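Local atomic coordinates of hypothetical Thioesterase Protein SP_1851 (Streptococcus pneumoniae serotype 4, PDB entry 4XY5), a protein that probably hydrolyses the thioester bond of acyl-coenzyme A or related acyl-thioester substrates, as a member of the PaaI-type hotdog-fold thioesterases. Residues Y18-M23 against V28-K33; T32-S37 against G47-T52; F51-Q56 against L88-E93; G92-Q97 against C102-D107; V106-Q111 against N115-T120. The protein carries 1 engineered substitution. All coordinates share one frame; numbering follows the deposited sequence.

Contact 1 of 5, residues Y18-M23 against V28-K33; sequences YEIEKM and VVVTTK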
# COMPACT_ATOMS: atom_id res chain seq x y z
N TYR A 18 -4.93 -24.68 12.42
CA TYR A 18 -3.60 -24.07 12.29
C TYR A 18 -2.61 -24.78 13.19
O TYR A 18 -3.00 -25.47 14.13
CB TYR A 18 -3.63 -22.57 12.62
CG TYR A 18 -3.94 -22.23 14.07
CD1 TYR A 18 -2.92 -22.11 15.01
CD2 TYR A 18 -5.25 -22.03 14.49
CE1 TYR A 18 -3.20 -21.81 16.34
CE2 TYR A 18 -5.54 -21.72 15.81
CZ TYR A 18 -4.52 -21.62 16.73
OH TYR A 18 -4.83 -21.31 18.03
N GLU A 19 -1.33 -24.62 12.88
CA GLU A 19 -0.24 -25.09 13.72
C GLU A 19 0.76 -23.96 13.88
O GLU A 19 1.25 -23.45 12.88
CB GLU A 19 0.45 -26.31 13.09
CG GLU A 19 -0.45 -27.52 12.90
CD GLU A 19 -0.67 -28.26 14.19
OE1 GLU A 19 0.06 -27.98 15.17
OE2 GLU A 19 -1.59 -29.12 14.23
N ILE A 20 1.06 -23.57 15.11
CA ILE A 20 2.13 -22.60 15.35
C ILE A 20 3.45 -23.35 15.47
O ILE A 20 3.69 -24.06 16.45
CB ILE A 20 1.90 -21.75 16.62
CG1 ILE A 20 0.52 -21.10 16.60
CG2 ILE A 20 2.99 -20.70 16.76
CD1 ILE A 20 0.23 -20.29 17.85
N GLU A 21 4.30 -23.21 14.46
CA GLU A 21 5.58 -23.91 14.43
C GLU A 21 6.66 -23.13 15.16
O GLU A 21 7.57 -23.71 15.75
CB GLU A 21 6.02 -24.17 13.00
CG GLU A 21 5.14 -25.16 12.27
CD GLU A 21 5.75 -25.62 10.97
OE1 GLU A 21 6.76 -25.01 10.53
OE2 GLU A 21 5.23 -26.59 10.39
N LYS A 22 6.56 -21.81 15.11
CA LYS A 22 7.59 -20.97 15.69
C LYS A 22 7.05 -19.61 16.09
O LYS A 22 6.30 -18.98 15.35
CB LYS A 22 8.73 -20.81 14.69
CG LYS A 22 9.86 -19.90 15.13
CD LYS A 22 10.82 -19.73 13.97
CE LYS A 22 11.86 -18.66 14.22
NZ LYS A 22 12.61 -18.43 12.95
N MET A 23 7.43 -19.16 17.28
CA MET A 23 7.02 -17.85 17.76
C MET A 23 8.05 -17.35 18.77
O MET A 23 7.99 -17.70 19.94
CB MET A 23 5.61 -17.91 18.36
CG MET A 23 5.06 -16.60 18.91
SD MET A 23 3.30 -16.70 19.31
CE MET A 23 3.05 -15.11 20.12
N VAL A 28 7.84 -15.47 13.40
CA VAL A 28 6.71 -16.35 13.59
C VAL A 28 6.52 -17.19 12.35
O VAL A 28 6.65 -16.70 11.24
CB VAL A 28 5.42 -15.53 13.88
CG1 VAL A 28 4.18 -16.42 13.80
CG2 VAL A 28 5.53 -14.84 15.23
N VAL A 29 6.24 -18.48 12.54
CA VAL A 29 5.86 -19.37 11.44
C VAL A 29 4.62 -20.17 11.85
O VAL A 29 4.64 -20.86 12.87
CB VAL A 29 6.99 -20.35 11.06
CG1 VAL A 29 6.51 -21.32 9.99
CG2 VAL A 29 8.23 -19.59 10.60
N VAL A 30 3.56 -20.07 11.06
CA VAL A 30 2.30 -20.77 11.32
C VAL A 30 1.86 -21.48 10.05
O VAL A 30 1.97 -20.91 8.97
CB VAL A 30 1.18 -19.81 11.79
CG1 VAL A 30 -0.16 -20.53 11.94
CG2 VAL A 30 1.58 -19.12 13.09
N THR A 31 1.37 -22.71 10.17
CA THR A 31 0.85 -23.41 9.00
C THR A 31 -0.67 -23.60 9.12
O THR A 31 -1.23 -23.59 10.22
CB THR A 31 1.53 -24.78 8.80
OG1 THR A 31 1.24 -25.64 9.91
CG2 THR A 31 3.04 -24.60 8.65
N THR A 32 -1.34 -23.73 7.98
CA THR A 32 -2.78 -23.90 7.97
C THR A 32 -3.20 -24.55 6.67
O THR A 32 -2.54 -24.39 5.64
CB THR A 32 -3.53 -22.54 8.15
OG1 THR A 32 -4.93 -22.79 8.34
CG2 THR A 32 -3.34 -21.62 6.95
N LYS A 33 -4.29 -25.31 6.71
CA LYS A 33 -4.78 -25.99 5.52
C LYS A 33 -5.98 -25.26 4.95
O LYS A 33 -6.92 -24.98 5.69
CB LYS A 33 -5.16 -27.44 5.81
CG LYS A 33 -5.40 -28.24 4.52
CD LYS A 33 -5.76 -29.68 4.81
CE LYS A 33 -7.09 -29.77 5.51
NZ LYS A 33 -7.50 -31.19 5.70
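Glu21 and Lys22 face Val29 in a classic beta bulge, which interrupts the antiparallel hairpin of strands 19-24 and 27-33. Both bulge amides end on one carbonyl: Val29 O accepts from Glu21 N at 2.9 Å and from Lys22 N at 3.1 Å, the latter arriving in the carbonyl plane on a lone pair and the former tilted somewhat out of it. In return, Lys22 O accepts from Val29 N at 2.9 Å. Toward Tyr18 the pairing is regular, and Glu19 and Thr31 bond reciprocally, with Thr31 N 2.8 Å from Glu19 O.

Glu21, the extra residue, turns its CB toward the partner strand. With CG anti to the carbonyl carbon (chi1 -68°) and an extended chain beyond, its side chain crosses that of Thr31 at about a right angle, with OE2 3.4 Å from Thr31 CG2, while OE1 meets CG1 of Val29. Glu19 CB touches the Thr31 hydroxyl, 3.3 Å from OG1.

The other face carries Ile20, Met23, Val28 and Val30. Here the paired side chains lie alongside and point the same way: Ile20 CG1 is 4.2 Å from Val30 CG2, and Met23 CG is 4.1 Å from Val28 CG2. Helix 47-64 covers this face, placing Ile57 on Val30 and Val61 on Val28. Tyr18 packs its CB on Val30, but its ring stacks on that of Phe9 of the second subunit, and Tyr18 OH is hydrogen-bonded to the backbone N of the same Phe9. The whole is a bulged hairpin at one end of this chain's hotdog sheet, the curved antiparallel sheet that wraps a long helix.

Contact 2 of 5, residues T32-S37 against G47-T52; sequences TKVVNS and GGYLFT
Thr32, Lys33 and Val34 run past the first turn of helix 47-64, where strand 27-33 gives way to a loop, and no direct hydrogen bond joins this backbone to that of the helix around Tyr49. Tyr49 alone spans the gap. Its CG is anti to the backbone N (chi1 160°), which sends the ring out toward the strand end, with the hydroxyl approached by two methyl groups: Thr32 CG2 and Val34 CG2 each stand 3.7 Å from Tyr49 OH. Val34 CG2 also meets the ring obliquely.

A water at the ring's edge, in its plane, ties the polar atoms together. It lies 2.7 Å from Tyr49 OH and donates to Thr32 OG1 and to Lys33 O, both at 2.6 Å. Thr32 OG1 has a second partner in Asn17 O. In this hotdog fold the central helix begins here against the sheet, and Leu88 of strand 87-97 touches both Val34 and Tyr49.

Just before Tyr49, Gly48 O is gripped twice by Thr52, one turn further on, whose OG1 (2.9 Å from Gly48 O) and backbone N reach it from opposite faces of its plane. Next to Thr52, Phe51 stacks on Phe51 of the second subunit.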
# COMPACT_ATOMS: atom_id res chain seq x y z
N THR A 32 -1.34 -23.73 7.98
CA THR A 32 -2.78 -23.90 7.97
C THR A 32 -3.20 -24.55 6.67
O THR A 32 -2.54 -24.39 5.64
CB THR A 32 -3.53 -22.54 8.15
OG1 THR A 32 -4.93 -22.79 8.34
CG2 THR A 32 -3.34 -21.62 6.95
N LYS A 33 -4.29 -25.31 6.71
CA LYS A 33 -4.78 -25.99 5.52
C LYS A 33 -5.98 -25.26 4.95
O LYS A 33 -6.92 -24.98 5.69
CB LYS A 33 -5.16 -27.44 5.81
CG LYS A 33 -5.40 -28.24 4.52
CD LYS A 33 -5.76 -29.68 4.81
CE LYS A 33 -7.09 -29.77 5.51
NZ LYS A 33 -7.50 -31.19 5.70
N VAL A 34 -5.95 -24.99 3.65
CA VAL A 34 -7.04 -24.31 2.96
C VAL A 34 -8.26 -25.23 2.92
O VAL A 34 -8.16 -26.39 2.52
CB VAL A 34 -6.64 -23.89 1.54
CG1 VAL A 34 -7.76 -23.12 0.85
CG2 VAL A 34 -5.37 -23.04 1.57
N VAL A 35 -9.41 -24.72 3.36
CA VAL A 35 -10.63 -25.51 3.41
C VAL A 35 -11.74 -24.75 2.68
O VAL A 35 -11.50 -23.66 2.14
CB VAL A 35 -11.04 -25.84 4.87
CG1 VAL A 35 -10.07 -26.84 5.48
CG2 VAL A 35 -11.11 -24.58 5.72
N ASN A 36 -12.94 -25.32 2.63
CA ASN A 36 -13.99 -24.69 1.82
C ASN A 36 -14.33 -23.28 2.28
O ASN A 36 -14.63 -22.41 1.46
CB ASN A 36 -15.27 -25.54 1.83
CG ASN A 36 -16.32 -25.01 0.84
OD1 ASN A 36 -16.15 -25.14 -0.37
ND2 ASN A 36 -17.38 -24.41 1.35
N SER A 37 -14.28 -23.04 3.58
CA SER A 37 -14.65 -21.72 4.11
C SER A 37 -13.57 -20.67 3.77
O SER A 37 -13.78 -19.48 3.97
CB SER A 37 -14.86 -21.78 5.62
OG SER A 37 -13.68 -22.18 6.29
N GLY A 47 -9.03 -13.51 -1.12
CA GLY A 47 -8.01 -12.53 -0.80
C GLY A 47 -8.11 -12.05 0.63
O GLY A 47 -7.11 -11.69 1.24
N GLY A 48 -9.32 -12.02 1.17
CA GLY A 48 -9.52 -11.62 2.55
C GLY A 48 -9.04 -12.69 3.53
O GLY A 48 -8.49 -12.38 4.58
N TYR A 49 -9.26 -13.94 3.17
CA TYR A 49 -8.72 -15.06 3.94
C TYR A 49 -7.20 -14.99 4.01
O TYR A 49 -6.61 -15.05 5.09
CB TYR A 49 -9.18 -16.39 3.33
CG TYR A 49 -8.36 -17.62 3.69
CD1 TYR A 49 -8.60 -18.33 4.86
CD2 TYR A 49 -7.37 -18.09 2.83
CE1 TYR A 49 -7.85 -19.46 5.18
CE2 TYR A 49 -6.62 -19.22 3.14
CZ TYR A 49 -6.87 -19.90 4.31
OH TYR A 49 -6.12 -21.02 4.61
N LEU A 50 -6.57 -14.82 2.85
CA LEU A 50 -5.11 -14.74 2.81
C LEU A 50 -4.61 -13.55 3.62
O LEU A 50 -3.65 -13.66 4.35
CB LEU A 50 -4.61 -14.63 1.36
CG LEU A 50 -4.88 -15.85 0.47
CD1 LEU A 50 -4.47 -15.52 -0.97
CD2 LEU A 50 -4.10 -17.02 1.00
N PHE A 51 -5.27 -12.40 3.48
CA PHE A 51 -4.87 -11.24 4.27
C PHE A 51 -5.01 -11.52 5.76
O PHE A 51 -4.15 -11.13 6.56
CB PHE A 51 -5.72 -10.02 3.90
CG PHE A 51 -5.36 -8.77 4.68
CD1 PHE A 51 -4.46 -7.86 4.18
CD2 PHE A 51 -5.93 -8.53 5.93
CE1 PHE A 51 -4.14 -6.71 4.89
CE2 PHE A 51 -5.62 -7.40 6.65
CZ PHE A 51 -4.72 -6.48 6.13
N THR A 52 -6.10 -12.16 6.14
CA THR A 52 -6.33 -12.39 7.55
C THR A 52 -5.26 -13.33 8.13
O THR A 52 -4.80 -13.12 9.25
CB THR A 52 -7.76 -12.95 7.80
OG1 THR A 52 -8.72 -11.95 7.41
CG2 THR A 52 -7.97 -13.30 9.28
O HOH W 1 -6.93 -22.56 6.62

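Contact 3 of 5, residues F51-Q56 against L88-E93; sequences FTLCAQ and LTIKGE. Engineered in segment 51-56: Ala55 (natural residue Asp).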
# COMPACT_ATOMS: atom_id res chain seq x y z
N PHE A 51 -5.27 -12.40 3.48
CA PHE A 51 -4.87 -11.24 4.27
C PHE A 51 -5.01 -11.52 5.76
O PHE A 51 -4.15 -11.13 6.56
CB PHE A 51 -5.72 -10.02 3.90
CG PHE A 51 -5.36 -8.77 4.68
CD1 PHE A 51 -4.46 -7.86 4.18
CD2 PHE A 51 -5.93 -8.53 5.93
CE1 PHE A 51 -4.14 -6.71 4.89
CE2 PHE A 51 -5.62 -7.40 6.65
CZ PHE A 51 -4.72 -6.48 6.13
N THR A 52 -6.10 -12.16 6.14
CA THR A 52 -6.33 -12.39 7.55
C THR A 52 -5.26 -13.33 8.13
O THR A 52 -4.80 -13.12 9.25
CB THR A 52 -7.76 -12.95 7.80
OG1 THR A 52 -8.72 -11.95 7.41
CG2 THR A 52 -7.97 -13.30 9.28
N LEU A 53 -4.85 -14.33 7.36
CA LEU A 53 -3.72 -15.16 7.78
C LEU A 53 -2.51 -14.27 8.08
O LEU A 53 -1.87 -14.41 9.13
CB LEU A 53 -3.36 -16.20 6.72
CG LEU A 53 -4.41 -17.26 6.34
CD1 LEU A 53 -3.84 -18.22 5.30
CD2 LEU A 53 -4.91 -18.04 7.56
N CYS A 54 -2.21 -13.34 7.18
CA CYS A 54 -1.05 -12.47 7.36
C CYS A 54 -1.19 -11.54 8.56
O CYS A 54 -0.23 -11.32 9.31
CB CYS A 54 -0.79 -11.63 6.10
SG CYS A 54 -0.31 -12.60 4.69
N ALA A 55 -2.38 -10.97 8.74
CA ALA A 55 -2.59 -10.01 9.82
C ALA A 55 -2.49 -10.66 11.19
O ALA A 55 -1.95 -10.08 12.14
CB ALA A 55 -3.94 -9.32 9.67
N GLN A 56 -3.04 -11.86 11.31
CA GLN A 56 -2.93 -12.60 12.56
C GLN A 56 -1.46 -12.89 12.89
O GLN A 56 -1.00 -12.67 14.02
CB GLN A 56 -3.74 -13.88 12.47
CG GLN A 56 -3.76 -14.70 13.75
CD GLN A 56 -4.53 -14.04 14.88
OE1 GLN A 56 -5.09 -12.95 14.72
NE2 GLN A 56 -4.56 -14.69 16.03
N LEU A 88 -0.57 -23.94 3.70
CA LEU A 88 0.06 -22.63 3.59
C LEU A 88 0.96 -22.38 4.78
O LEU A 88 0.55 -22.54 5.93
CB LEU A 88 -1.00 -21.52 3.51
CG LEU A 88 -1.99 -21.66 2.36
CD1 LEU A 88 -2.95 -20.46 2.32
CD2 LEU A 88 -1.25 -21.82 1.05
N THR A 89 2.20 -21.99 4.49
CA THR A 89 3.13 -21.60 5.54
C THR A 89 3.22 -20.08 5.56
O THR A 89 3.60 -19.48 4.58
CB THR A 89 4.52 -22.21 5.31
OG1 THR A 89 4.40 -23.63 5.28
CG2 THR A 89 5.46 -21.81 6.45
N ILE A 90 2.87 -19.51 6.71
CA ILE A 90 2.79 -18.08 6.91
C ILE A 90 3.96 -17.68 7.78
O ILE A 90 4.02 -18.05 8.95
CB ILE A 90 1.47 -17.67 7.61
CG1 ILE A 90 0.30 -18.47 7.04
CG2 ILE A 90 1.24 -16.14 7.51
CD1 ILE A 90 -0.79 -18.77 8.09
N LYS A 91 4.90 -16.94 7.20
CA LYS A 91 6.10 -16.52 7.92
C LYS A 91 6.09 -15.03 8.09
O LYS A 91 6.08 -14.30 7.10
CB LYS A 91 7.36 -16.94 7.16
CG LYS A 91 7.45 -18.44 6.88
CD LYS A 91 8.78 -18.78 6.21
CE LYS A 91 9.01 -20.29 6.19
NZ LYS A 91 10.39 -20.61 5.71
N GLY A 92 6.13 -14.57 9.34
CA GLY A 92 6.17 -13.14 9.60
C GLY A 92 7.44 -12.78 10.36
O GLY A 92 7.94 -13.57 11.18
N GLU A 93 7.96 -11.59 10.09
CA GLU A 93 9.09 -11.11 10.85
C GLU A 93 9.05 -9.60 10.98
O GLU A 93 8.52 -8.91 10.11
CB GLU A 93 10.40 -11.55 10.22
CG GLU A 93 10.79 -10.77 8.99
CD GLU A 93 12.16 -11.14 8.48
OE1 GLU A 93 12.30 -12.25 7.91
OE2 GLU A 93 13.10 -10.34 8.65
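Leu88 opens the walk along strand 88-93 with a methyl-to-methyl contact: its CD1 lies 3.8 Å from CD1 of Leu53, and the two side chains cross at about a right angle. In Leu88, CG sits anti to the carbonyl carbon (chi1 -57°), which turns the branch toward the helix, where Val34 and Ile108 also touch it. The next residue, Thr89, faces the other side of the sheet and packs on Val29 and Thr31.

Ile90 returns to the helix side and meets it with both of its branches. Its CD1 comes across Leu53, 3.9 Å from CB and 4.2 Å from CD1 of that leucine, so Leu53 is touched by both Leu88 and Ile90. The CG2 branch of Ile90 instead reaches the helix backbone, 3.9 Å from Leu53 O and 4.3 Å from Cys54 CA. No hydrogen bond joins the segments; the contact is buried, and its side-chain packing is apolar.

This is the core of the hotdog fold: the long helix 47-64 laid against the concave face of the antiparallel sheet. The axes of the short segments 51-56 and 88-93 approach to 8.6 Å and cross at -41°, with Cys54 and Ile90 the nearest pair of CA atoms at 6.8 Å.

Further on, Lys91 faces away from the helix and bonds through its backbone to Asp107, and Gly92 pairs with Val28. The far side of the helix belongs to the subunit interface. There the engineered Ala55, Asp in the natural sequence, packs on His46 of the second subunit, and Gln56 OE1 is hydrogen-bonded to NE2 of that same histidine.

Contact 4 of 5, residues G92-Q97 against C102-D107; sequences GECVHQ and CVMDVD
Val103 O is gripped by two consecutive amides, Val95 N at 2.8 Å and His96 N at 3.3 Å. The nearer donor lies almost on the line of the C=O bond, whereas the longer bond from His96 comes in the carbonyl plane on a lone pair. His96 O closes the pair by accepting from Val103 N at 2.9 Å. Before the bulge, Glu93 and Asp105 bond to each other through N and O in both directions, and Gly92 CA approaches Asp105 O at 3.2 Å as a CA-H...O contact.

Val95 sits at the corner with its CB toward the partner strand. Chi1 of -62° sets CG1 anti to the carbonyl carbon and puts CG2 between the backbone N and the carbonyl carbon, 3.1 Å from Val103 O and touching Val103 CG1. CG1 stands 3.4 Å from Asp105 OD2, the two side chains crossing at about a right angle. Asp105 OD1 is held by Thr120 OG1 and by a salt bridge to Lys118 of the third subunit.

The face that carries Cys94, Gln97, Cys102 and Met104 is rich in sulfur. Met104 SD lies 3.8 Å from Cys94 CB, and Cys102 SG lies 3.8 Å from Gln97 CG. Val61 and Ser58 of helix 47-64 pack on Met104. Two adjacent residues facing one across the strands define a classic beta bulge, here placed where strand 87-97 of the hotdog sheet turns its corner.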
# COMPACT_ATOMS: atom_id res chain seq x y z
N GLY A 92 6.13 -14.57 9.34
CA GLY A 92 6.17 -13.14 9.60
C GLY A 92 7.44 -12.78 10.36
O GLY A 92 7.94 -13.57 11.18
N GLU A 93 7.96 -11.59 10.09
CA GLU A 93 9.09 -11.11 10.85
C GLU A 93 9.05 -9.60 10.98
O GLU A 93 8.52 -8.91 10.11
CB GLU A 93 10.40 -11.55 10.22
CG GLU A 93 10.79 -10.77 8.99
CD GLU A 93 12.16 -11.14 8.48
OE1 GLU A 93 12.30 -12.25 7.91
OE2 GLU A 93 13.10 -10.34 8.65
N CYS A 94 9.59 -9.09 12.08
CA CYS A 94 9.69 -7.66 12.26
C CYS A 94 10.92 -7.16 11.52
O CYS A 94 12.04 -7.52 11.87
CB CYS A 94 9.78 -7.29 13.73
SG CYS A 94 9.75 -5.52 14.01
N VAL A 95 10.71 -6.34 10.50
CA VAL A 95 11.83 -5.82 9.74
C VAL A 95 12.30 -4.51 10.34
O VAL A 95 13.46 -4.13 10.18
CB VAL A 95 11.48 -5.61 8.25
CG1 VAL A 95 11.14 -6.93 7.62
CG2 VAL A 95 10.35 -4.63 8.11
N HIS A 96 11.41 -3.84 11.06
CA HIS A 96 11.80 -2.61 11.72
C HIS A 96 11.07 -2.44 13.03
O HIS A 96 9.83 -2.47 13.08
CB HIS A 96 11.54 -1.39 10.82
CG HIS A 96 11.84 -0.08 11.48
ND1 HIS A 96 13.13 0.38 11.65
CD2 HIS A 96 11.03 0.85 12.03
CE1 HIS A 96 13.10 1.54 12.28
NE2 HIS A 96 11.84 1.85 12.53
N GLN A 97 11.84 -2.26 14.10
CA GLN A 97 11.25 -2.01 15.41
C GLN A 97 11.57 -0.60 15.85
O GLN A 97 12.67 -0.33 16.35
CB GLN A 97 11.75 -3.03 16.43
CG GLN A 97 11.00 -2.97 17.75
CD GLN A 97 11.40 -4.09 18.69
OE1 GLN A 97 12.11 -5.02 18.31
NE2 GLN A 97 10.96 -3.99 19.94
N CYS A 102 6.01 -0.47 14.49
CA CYS A 102 6.79 -1.58 13.98
C CYS A 102 6.36 -1.88 12.55
O CYS A 102 5.20 -1.68 12.19
CB CYS A 102 6.61 -2.83 14.84
SG CYS A 102 7.47 -2.78 16.41
N VAL A 103 7.29 -2.38 11.75
CA VAL A 103 6.96 -2.83 10.41
C VAL A 103 7.21 -4.33 10.28
O VAL A 103 8.33 -4.79 10.50
CB VAL A 103 7.75 -2.08 9.34
CG1 VAL A 103 7.34 -2.57 7.95
CG2 VAL A 103 7.53 -0.57 9.48
N MET A 104 6.17 -5.08 9.92
CA MET A 104 6.25 -6.53 9.80
C MET A 104 6.14 -6.94 8.34
O MET A 104 5.25 -6.46 7.65
CB MET A 104 5.13 -7.24 10.58
CG MET A 104 4.72 -6.60 11.90
SD MET A 104 6.14 -6.41 12.97
CE MET A 104 5.41 -6.11 14.56
N ASP A 105 7.02 -7.82 7.88
CA ASP A 105 6.84 -8.47 6.58
C ASP A 105 6.24 -9.86 6.81
O ASP A 105 6.69 -10.59 7.69
CB ASP A 105 8.15 -8.60 5.82
CG ASP A 105 8.55 -7.32 5.09
OD1 ASP A 105 7.74 -6.36 5.02
OD2 ASP A 105 9.67 -7.29 4.56
N VAL A 106 5.23 -10.22 6.03
CA VAL A 106 4.63 -11.55 6.15
C VAL A 106 4.51 -12.17 4.78
O VAL A 106 4.02 -11.53 3.86
CB VAL A 106 3.24 -11.50 6.82
CG1 VAL A 106 2.67 -12.92 6.97
CG2 VAL A 106 3.34 -10.80 8.18
N ASP A 107 4.98 -13.41 4.64
CA ASP A 107 5.04 -14.07 3.33
C ASP A 107 4.34 -15.40 3.44
O ASP A 107 4.54 -16.10 4.41
CB ASP A 107 6.49 -14.27 2.88
CG ASP A 107 7.28 -12.96 2.82
OD1 ASP A 107 6.79 -11.97 2.22
OD2 ASP A 107 8.39 -12.91 3.39

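Contact 5 of 5, residues V106-Q111 against N115-T120; sequences VDITNQ and NVCKAT
Ile108 faces both Val116 and Cys117, a classic beta bulge in the hairpin of strands 101-109 and 115-127 of the hotdog sheet. Its carbonyl oxygen is the focus: Val116 N donates to Ile108 O at 2.8 Å, and Lys118 NZ at 3.1 Å, the two arriving from opposite faces of the carbonyl plane. The lysine comes from well above that plane, 61° out of it, and not on a lone pair. Cys117 N adds only a weak bond to the same oxygen. Ile108 N pairs in turn with Cys117 O.

The lysine is brought there by its bent chain (chi2 -63°), which folds back across Asp107 at about a right angle. Asp107 OD1 rests 3.1 Å from Lys118 CD, yet it is 4.6 Å from NZ, too far for a salt bridge, although the nearby charge may still favour the ammonium. Asn115 OD1 offers NZ a weak further bond at 3.0 Å and lies alongside Thr109, 3.4 Å from its CG2.

On the buried face of Val106, Ile108, Cys117 and Ala119, Ile108 CD1 meets Cys117 SG at 3.8 Å. Val116, turned toward the partner strand, sets its CB against Ile108 CG2. Leu53 and Cys54 of helix 47-64 cover Ile108, while Ile76 and Tyr78 of strand 68-78 touch Cys117. At the other end of the pairing, Val106 and Ala119 bond reciprocally, and a water donates to both Asp107 OD1 and Ala119 O, 3.0 Å from the latter.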
# COMPACT_ATOMS: atom_id res chain seq x y z
N VAL A 106 5.23 -10.22 6.03
CA VAL A 106 4.63 -11.55 6.15
C VAL A 106 4.51 -12.17 4.78
O VAL A 106 4.02 -11.53 3.86
CB VAL A 106 3.24 -11.50 6.82
CG1 VAL A 106 2.67 -12.92 6.97
CG2 VAL A 106 3.34 -10.80 8.18
N ASP A 107 4.98 -13.41 4.64
CA ASP A 107 5.04 -14.07 3.33
C ASP A 107 4.34 -15.40 3.44
O ASP A 107 4.54 -16.10 4.41
CB ASP A 107 6.49 -14.27 2.88
CG ASP A 107 7.28 -12.96 2.82
OD1 ASP A 107 6.79 -11.97 2.22
OD2 ASP A 107 8.39 -12.91 3.39
N ILE A 108 3.51 -15.74 2.45
CA ILE A 108 2.88 -17.05 2.45
C ILE A 108 3.35 -17.88 1.26
O ILE A 108 3.37 -17.40 0.12
CB ILE A 108 1.34 -16.94 2.42
CG1 ILE A 108 0.84 -16.20 3.67
CG2 ILE A 108 0.73 -18.34 2.34
CD1 ILE A 108 -0.73 -16.22 3.84
N THR A 109 3.75 -19.11 1.56
CA THR A 109 4.15 -20.08 0.54
C THR A 109 3.27 -21.33 0.65
O THR A 109 2.72 -21.61 1.71
CB THR A 109 5.63 -20.49 0.70
OG1 THR A 109 5.85 -20.97 2.03
CG2 THR A 109 6.54 -19.29 0.46
N ASN A 110 3.13 -22.08 -0.44
CA ASN A 110 2.35 -23.32 -0.35
C ASN A 110 3.28 -24.50 -0.13
O ASN A 110 4.48 -24.32 0.01
CB ASN A 110 1.45 -23.52 -1.58
CG ASN A 110 2.23 -23.71 -2.87
OD1 ASN A 110 3.42 -23.99 -2.86
ND2 ASN A 110 1.54 -23.55 -3.99
N GLN A 111 2.70 -25.71 -0.10
CA GLN A 111 3.44 -26.92 0.26
C GLN A 111 4.48 -27.29 -0.80
O GLN A 111 5.32 -28.16 -0.57
CB GLN A 111 2.47 -28.10 0.49
CG GLN A 111 1.76 -28.60 -0.76
CD GLN A 111 0.60 -27.70 -1.17
OE1 GLN A 111 0.14 -26.88 -0.38
NE2 GLN A 111 0.14 -27.86 -2.40
N ASN A 115 5.44 -19.13 -3.97
CA ASN A 115 4.96 -17.91 -3.32
C ASN A 115 3.49 -17.62 -3.61
O ASN A 115 3.10 -17.48 -4.76
CB ASN A 115 5.81 -16.71 -3.77
CG ASN A 115 7.22 -16.76 -3.23
OD1 ASN A 115 7.47 -17.33 -2.17
ND2 ASN A 115 8.14 -16.17 -3.97
N VAL A 116 2.68 -17.51 -2.56
CA VAL A 116 1.25 -17.21 -2.72
C VAL A 116 0.93 -15.71 -2.58
O VAL A 116 0.26 -15.12 -3.44
CB VAL A 116 0.42 -18.03 -1.72
CG1 VAL A 116 -1.07 -17.70 -1.84
CG2 VAL A 116 0.64 -19.51 -1.97
N CYS A 117 1.40 -15.09 -1.50
CA CYS A 117 1.18 -13.65 -1.33
C CYS A 117 2.20 -13.09 -0.35
O CYS A 117 2.84 -13.84 0.38
CB CYS A 117 -0.25 -13.37 -0.86
SG CYS A 117 -0.64 -14.01 0.79
N LYS A 118 2.38 -11.76 -0.37
CA LYS A 118 3.36 -11.08 0.48
C LYS A 118 2.69 -9.82 1.01
O LYS A 118 2.01 -9.13 0.26
CB LYS A 118 4.63 -10.70 -0.29
CG LYS A 118 5.18 -11.79 -1.19
CD LYS A 118 5.61 -13.00 -0.40
CE LYS A 118 5.74 -14.22 -1.28
NZ LYS A 118 5.73 -15.47 -0.51
N ALA A 119 2.86 -9.51 2.29
CA ALA A 119 2.21 -8.33 2.83
C ALA A 119 3.14 -7.60 3.77
O ALA A 119 4.06 -8.19 4.31
CB ALA A 119 0.92 -8.70 3.56
N THR A 120 2.91 -6.30 3.95
CA THR A 120 3.69 -5.53 4.89
C THR A 120 2.73 -4.80 5.80
O THR A 120 1.78 -4.16 5.32
CB THR A 120 4.63 -4.54 4.17
OG1 THR A 120 5.59 -5.29 3.42
CG2 THR A 120 5.37 -3.66 5.16
O HOH W 2 6.47 -9.06 2.69

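How the contacts relate
The five contacts follow the chain through one hotdog domain. Contacts 1, 4 and 5 are hairpin pairings within a single antiparallel sheet, each carrying a classic beta bulge, while contacts 2 and 3 fasten helix 47-64 to it. Contact 3 lies about 2 Å from the centre of the chain, and contacts 5 and 1 are centred about 7 and 9 Å from the centre of contact 3. Strand 87-97, shared by contacts 3 and 4, bonds to strand 27-33 of contact 1 through Val30 O and Ile90 N. Contacts 2 and 4 lie on opposite sides of the chain's centre, about 21 Å apart between centres. Contacts 1, 2 and 3 reach the second subunit, contacts 4 and 5 the third.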